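Local structure of uncharacterized protein Atu1872 (Agrobacterium tumefaciens, 2QNT) at residues 24-27 with 28-32; 55-58 with 59-63. The protein is of unknown function but is related to the glyoxalase/bleomycin resistance protein/dioxygenase family. One frame throughout, in Å; residues are numbered along the deposited sequence. Where two conformers were deposited one is given.

Contact 1: residues 24-27 with 28-32; sequences SFYR and DRLGL
With CG anti to the backbone N and beside the carbonyl carbon (chi1 177°), the Phe-25 ring reaches Leu-30, whereas at Tyr-26 CG lies beside the backbone N (chi1 -76°) and its ring runs alongside Leu-30 and Leu-32. These side chains line the end of helix 19-29, which follows strand 7-16 in a glyoxalase-type fold, and the chain that leaves it. Leu-30 splits its two methyls between the aromatics: CD1 meets Phe-25 CE2 at 3.8 Å, the two side chains meeting at a slant, and CD2 meets Tyr-26 CD2 at the same distance. Tyr-26 CD2 also meets Leu-32 CD1, 3.9 Å away, so one ring carbon serves both leucines. Phe-25 CD2 stands over the centre of the Tyr-26 ring, which probably limits how that ring can turn. Outside the turn, Tyr-26 OH is hydrogen-bonded to Asp-116, its ring meets Phe-48, and Leu-30 and Leu-32 pack on Met-7 of the second subunit.

The backbone evidence shows a helix that widens before it stops. Phe-25 O accepts from two donors, Arg-29 N at 2.9 Å and Leu-30 N at 3.2 Å, the second bond being of pi type. Gly-31 then takes positive phi, and Leu-32 N reaches back to Tyr-26 O at 2.9 Å with a fairly straight N-H...O angle of 163°. Inside it, Gly-31 N gives a weak bond to Arg-27 O; both bonds span one residue more than in the Schellman motif. A water closes the turn, donating to Arg-27 O at 3.2 Å and to Leu-32 O at 2.7 Å.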
loop_
_atom_site.group_PDB
_atom_site.type_symbol
_atom_site.label_atom_id
_atom_site.label_comp_id
_atom_site.label_asym_id
_atom_site.label_seq_id
_atom_site.Cartn_x
_atom_site.Cartn_y
_atom_site.Cartn_z
ATOM N N SER A 24 -6.452 -3.816 16.328
ATOM C CA SER A 24 -6.742 -5.103 16.943
ATOM C C SER A 24 -6.837 -6.221 15.891
ATOM O O SER A 24 -6.367 -7.320 16.096
ATOM C CB SER A 24 -8.028 -5.029 17.762
ATOM O OG SER A 24 -7.899 -4.124 18.844
ATOM N N PHE A 25 -7.450 -5.931 14.746
ATOM C CA PHE A 25 -7.503 -6.903 13.656
ATOM C C PHE A 25 -6.098 -7.302 13.175
ATOM O O PHE A 25 -5.758 -8.501 13.098
ATOM C CB PHE A 25 -8.291 -6.296 12.503
ATOM C CG PHE A 25 -8.371 -7.164 11.287
ATOM C CD1 PHE A 25 -9.324 -8.136 11.211
ATOM C CD2 PHE A 25 -7.519 -6.993 10.221
ATOM C CE1 PHE A 25 -9.437 -8.930 10.100
ATOM C CE2 PHE A 25 -7.612 -7.813 9.122
ATOM C CZ PHE A 25 -8.597 -8.760 9.060
ATOM N N TYR A 26 -5.286 -6.302 12.828
ATOM C CA TYR A 26 -3.956 -6.597 12.250
ATOM C C TYR A 26 -3.017 -7.234 13.258
ATOM O O TYR A 26 -2.239 -8.131 12.910
ATOM C CB TYR A 26 -3.354 -5.345 11.580
ATOM C CG TYR A 26 -3.982 -5.033 10.246
ATOM C CD1 TYR A 26 -4.916 -4.023 10.082
ATOM C CD2 TYR A 26 -3.642 -5.781 9.150
ATOM C CE1 TYR A 26 -5.479 -3.763 8.862
ATOM C CE2 TYR A 26 -4.188 -5.550 7.922
ATOM C CZ TYR A 26 -5.122 -4.533 7.752
ATOM O OH TYR A 26 -5.652 -4.323 6.485
ATOM N N ARG A 27 -3.089 -6.796 14.514
ATOM C CA ARG A 27 -2.242 -7.368 15.584
ATOM C C ARG A 27 -2.802 -8.710 16.068
ATOM O O ARG A 27 -2.043 -9.694 16.109
ATOM C CB ARG A 27 -2.030 -6.367 16.746
ATOM C CG ARG A 27 -0.913 -6.770 17.752
ATOM C CD ARG A 27 -0.861 -5.819 18.963
ATOM N NE ARG A 27 -2.200 -5.670 19.521
ATOM C CZ ARG A 27 -2.668 -4.590 20.157
ATOM N NH1 ARG A 27 -3.916 -4.595 20.598
ATOM N NH2 ARG A 27 -1.917 -3.509 20.366
ATOM N N ASP A 28 -4.101 -8.801 16.378
ATOM C CA ASP A 28 -4.662 -10.065 16.977
ATOM C C ASP A 28 -4.946 -11.183 15.995
ATOM O O ASP A 28 -4.785 -12.365 16.309
ATOM C CB ASP A 28 -6.013 -9.882 17.709
ATOM C CG ASP A 28 -5.933 -9.009 18.938
ATOM O OD1 ASP A 28 -4.822 -8.522 19.274
ATOM O OD2 ASP A 28 -7.024 -8.792 19.520
ATOM N N ARG A 29 -5.450 -10.823 14.816
ATOM C CA ARG A 29 -5.828 -11.836 13.857
ATOM C C ARG A 29 -4.674 -12.106 12.922
ATOM O O ARG A 29 -4.351 -13.257 12.715
ATOM C CB ARG A 29 -7.148 -11.519 13.108
ATOM C CG ARG A 29 -8.380 -11.422 13.976
ATOM C CD ARG A 29 -8.591 -12.669 14.809
ATOM N NE ARG A 29 -9.869 -12.689 15.497
ATOM C CZ ARG A 29 -10.192 -13.575 16.421
ATOM N NH1 ARG A 29 -9.345 -14.537 16.762
ATOM N NH2 ARG A 29 -11.380 -13.513 16.987
ATOM N N LEU A 30 -4.052 -11.057 12.360
ATOM C CA LEU A 30 -2.968 -11.301 11.394
ATOM C C LEU A 30 -1.611 -11.485 12.045
ATOM O O LEU A 30 -0.703 -11.961 11.394
ATOM C CB LEU A 30 -2.886 -10.216 10.328
ATOM C CG LEU A 30 -3.755 -10.525 9.118
ATOM C CD1 LEU A 30 -5.209 -10.697 9.542
ATOM C CD2 LEU A 30 -3.566 -9.436 8.080
ATOM N N GLY A 31 -1.470 -11.195 13.336
ATOM C CA GLY A 31 -0.207 -11.407 14.016
ATOM C C GLY A 31 0.867 -10.387 13.687
ATOM O O GLY A 31 2.055 -10.671 13.822
ATOM N N LEU A 32 0.481 -9.188 13.259
ATOM C CA LEU A 32 1.466 -8.136 13.034
ATOM C C LEU A 32 1.893 -7.556 14.367
ATOM O O LEU A 32 1.155 -7.661 15.341
ATOM C CB LEU A 32 0.891 -7.030 12.148
ATOM C CG LEU A 32 0.370 -7.425 10.786
ATOM C CD1 LEU A 32 0.130 -6.163 9.969
ATOM C CD2 LEU A 32 1.387 -8.335 10.097
HETATM O O HOH W 1 0.954 -9.597 17.214
#

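Contact 2: residues 55-58 with 59-63; sequences SLEE and TIWRT
Leu-56 and Ile-60, one helical turn apart, touch through Leu-56 CG and Ile-60 CD1 at 3.8 Å, with the two branched chains meeting at an angle. Beside them Trp-61 lays its benzo edge against the backbone of the preceding turn: CE3 is 3.6 Å from Glu-57 O, which lies near the indole plane, while Ile-60 CG2 covers the centre of one indole face. The same carbonyl accepts the Trp-61 amide, with Glu-57 O and Trp-61 N 2.8 Å apart and an N-H...O angle of 166°, so backbone and ring edge converge on one oxygen.

The helix ends as Arg-62 takes positive phi (62°). Its N still bonds to Glu-58 O at 2.9 Å, but the donor sits above the carbonyl plane rather than on a lone pair. In one of its two conformers Arg-62, bent at chi2, folds back until one guanidinium face lies over Glu-58 O; the NH2 to Glu-58 O separation of 3.2 Å has too poor an angle for a hydrogen bond, so this is a tentative face contact, with the oxygen offset toward the rim.

The next shell fixes the acidic groups. A water donates to Glu-57 OE1 at 3.2 Å and to Thr-63 O at 2.8 Å, tying the helix to the departing chain, while Glu-57 OE2 is held by Gln-68 and Tyr-71. Glu-58 OE2 bonds to Ser-64, just past the turn.

Helix 53-61 follows strand 49-52 and rests on strand 7-16, where Leu-56 packs on Ile-13 and Phe-15; Trp-61 also packs on Phe-15, makes a cation-pi contact with Arg-74 of the second subunit and bonds through NE1 to Tyr-115 of that subunit, on its strand 110-115.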
loop_
_atom_site.group_PDB
_atom_site.type_symbol
_atom_site.label_atom_id
_atom_site.label_comp_id
_atom_site.label_asym_id
_atom_site.label_seq_id
_atom_site.Cartn_x
_atom_site.Cartn_y
_atom_site.Cartn_z
ATOM N N SER A 55 -8.836 12.128 9.644
ATOM C CA SER A 55 -7.713 12.971 10.033
ATOM C C SER A 55 -6.664 13.033 8.948
ATOM O O SER A 55 -6.136 14.101 8.673
ATOM C CB SER A 55 -7.085 12.508 11.348
ATOM O OG SER A 55 -6.648 11.181 11.304
ATOM N N LEU A 56 -6.351 11.915 8.299
ATOM C CA LEU A 56 -5.367 11.972 7.221
ATOM C C LEU A 56 -5.928 12.679 5.984
ATOM O O LEU A 56 -5.197 13.440 5.348
ATOM C CB LEU A 56 -4.842 10.578 6.887
ATOM C CG LEU A 56 -3.666 10.534 5.916
ATOM C CD1 LEU A 56 -2.537 11.535 6.274
ATOM C CD2 LEU A 56 -3.144 9.103 5.840
ATOM N N GLU A 57 -7.203 12.477 5.641
ATOM C CA GLU A 57 -7.812 13.251 4.544
ATOM C C GLU A 57 -7.709 14.737 4.820
ATOM O O GLU A 57 -7.407 15.521 3.910
ATOM C CB GLU A 57 -9.274 12.895 4.330
ATOM C CG GLU A 57 -9.549 11.568 3.697
ATOM C CD GLU A 57 -11.039 11.375 3.399
ATOM O OE1 GLU A 57 -11.592 12.221 2.643
ATOM O OE2 GLU A 57 -11.600 10.374 3.890
ATOM N N GLU A 58 -8.017 15.169 6.035
ATOM C CA GLU A 58 -7.918 16.604 6.348
ATOM C C GLU A 58 -6.490 17.084 6.218
ATOM O O GLU A 58 -6.230 18.174 5.715
ATOM C CB GLU A 58 -8.495 16.913 7.729
ATOM C CG GLU A 58 -9.992 16.640 7.847
ATOM C CD GLU A 58 -10.877 17.763 7.371
ATOM O OE1 GLU A 58 -10.353 18.834 6.999
ATOM O OE2 GLU A 58 -12.112 17.569 7.393
ATOM N N THR A 59 -5.536 16.287 6.675
ATOM C CA THR A 59 -4.107 16.658 6.533
ATOM C C THR A 59 -3.708 16.850 5.078
ATOM O O THR A 59 -3.005 17.806 4.754
ATOM C CB THR A 59 -3.210 15.600 7.180
ATOM O OG1 THR A 59 -3.387 15.644 8.601
ATOM C CG2 THR A 59 -1.750 15.794 6.823
ATOM N N ILE A 60 -4.138 15.940 4.208
ATOM C CA ILE A 60 -3.743 15.983 2.801
ATOM C C ILE A 60 -4.506 17.044 2.000
ATOM O O ILE A 60 -3.884 17.860 1.301
ATOM C CB ILE A 60 -3.948 14.619 2.155
ATOM C CG1 ILE A 60 -3.073 13.531 2.812
ATOM C CG2 ILE A 60 -3.646 14.641 0.665
ATOM C CD1 ILE A 60 -3.517 12.129 2.480
ATOM N N TRP A 61 -5.838 16.989 2.062
ATOM C CA TRP A 61 -6.724 17.759 1.180
ATOM C C TRP A 61 -7.423 18.919 1.869
ATOM O O TRP A 61 -8.107 19.709 1.200
ATOM C CB TRP A 61 -7.783 16.840 0.576
ATOM C CG TRP A 61 -7.255 15.892 -0.417
ATOM C CD1 TRP A 61 -6.916 16.175 -1.722
ATOM C CD2 TRP A 61 -6.979 14.496 -0.222
ATOM N NE1 TRP A 61 -6.468 15.031 -2.346
ATOM C CE2 TRP A 61 -6.503 13.989 -1.459
ATOM C CE3 TRP A 61 -7.153 13.603 0.848
ATOM C CZ2 TRP A 61 -6.168 12.652 -1.632
ATOM C CZ3 TRP A 61 -6.783 12.270 0.663
ATOM C CH2 TRP A 61 -6.302 11.820 -0.559
ATOM N N ARG A 62 -7.287 19.021 3.188
ATOM C CA ARG A 62 -7.958 20.070 3.963
ATOM C C ARG A 62 -9.476 19.974 3.883
ATOM O O ARG A 62 -10.196 20.919 4.175
ATOM C CB ARG A 62 -7.427 21.450 3.561
ATOM C CG ARG A 62 -5.899 21.532 3.671
ATOM C CD ARG A 62 -5.495 21.482 5.139
ATOM N NE ARG A 62 -4.149 20.963 5.373
ATOM C CZ ARG A 62 -3.751 20.397 6.513
ATOM N NH1 ARG A 62 -2.501 19.967 6.634
ATOM N NH2 ARG A 62 -4.593 20.254 7.538
ATOM N N THR A 63 -9.971 18.802 3.526
ATOM C CA THR A 63 -11.395 18.548 3.581
ATOM C C THR A 63 -11.610 17.039 3.626
ATOM O O THR A 63 -10.748 16.282 3.191
ATOM C CB THR A 63 -12.163 19.219 2.409
ATOM O OG1 THR A 63 -13.567 18.982 2.566
ATOM C CG2 THR A 63 -11.684 18.708 1.057
HETATM O O HOH W 2 -10.963 14.776 0.864
#

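Overall arrangement
Both contacts are helix C-termini in which a residue of positive phi ends the helix, and a water ties each exit to the preceding turn; their surroundings differ. Contact 1 centres about 10 Å from the chain centre, its aromatic and leucine side chains packed on strands of both four-stranded sheets. Contact 2, centred about 21 Å out, belongs to helix 53-61 at the periphery, where carboxylates and an indole NH are held by polar partners and strand 7-16 gives apolar support. The two do not touch, their nearest atoms being about 13 Å apart, yet each meets the second subunit: contact 1 by leucine packing, contact 2 by packing, a hydrogen bond and a cation-pi contact.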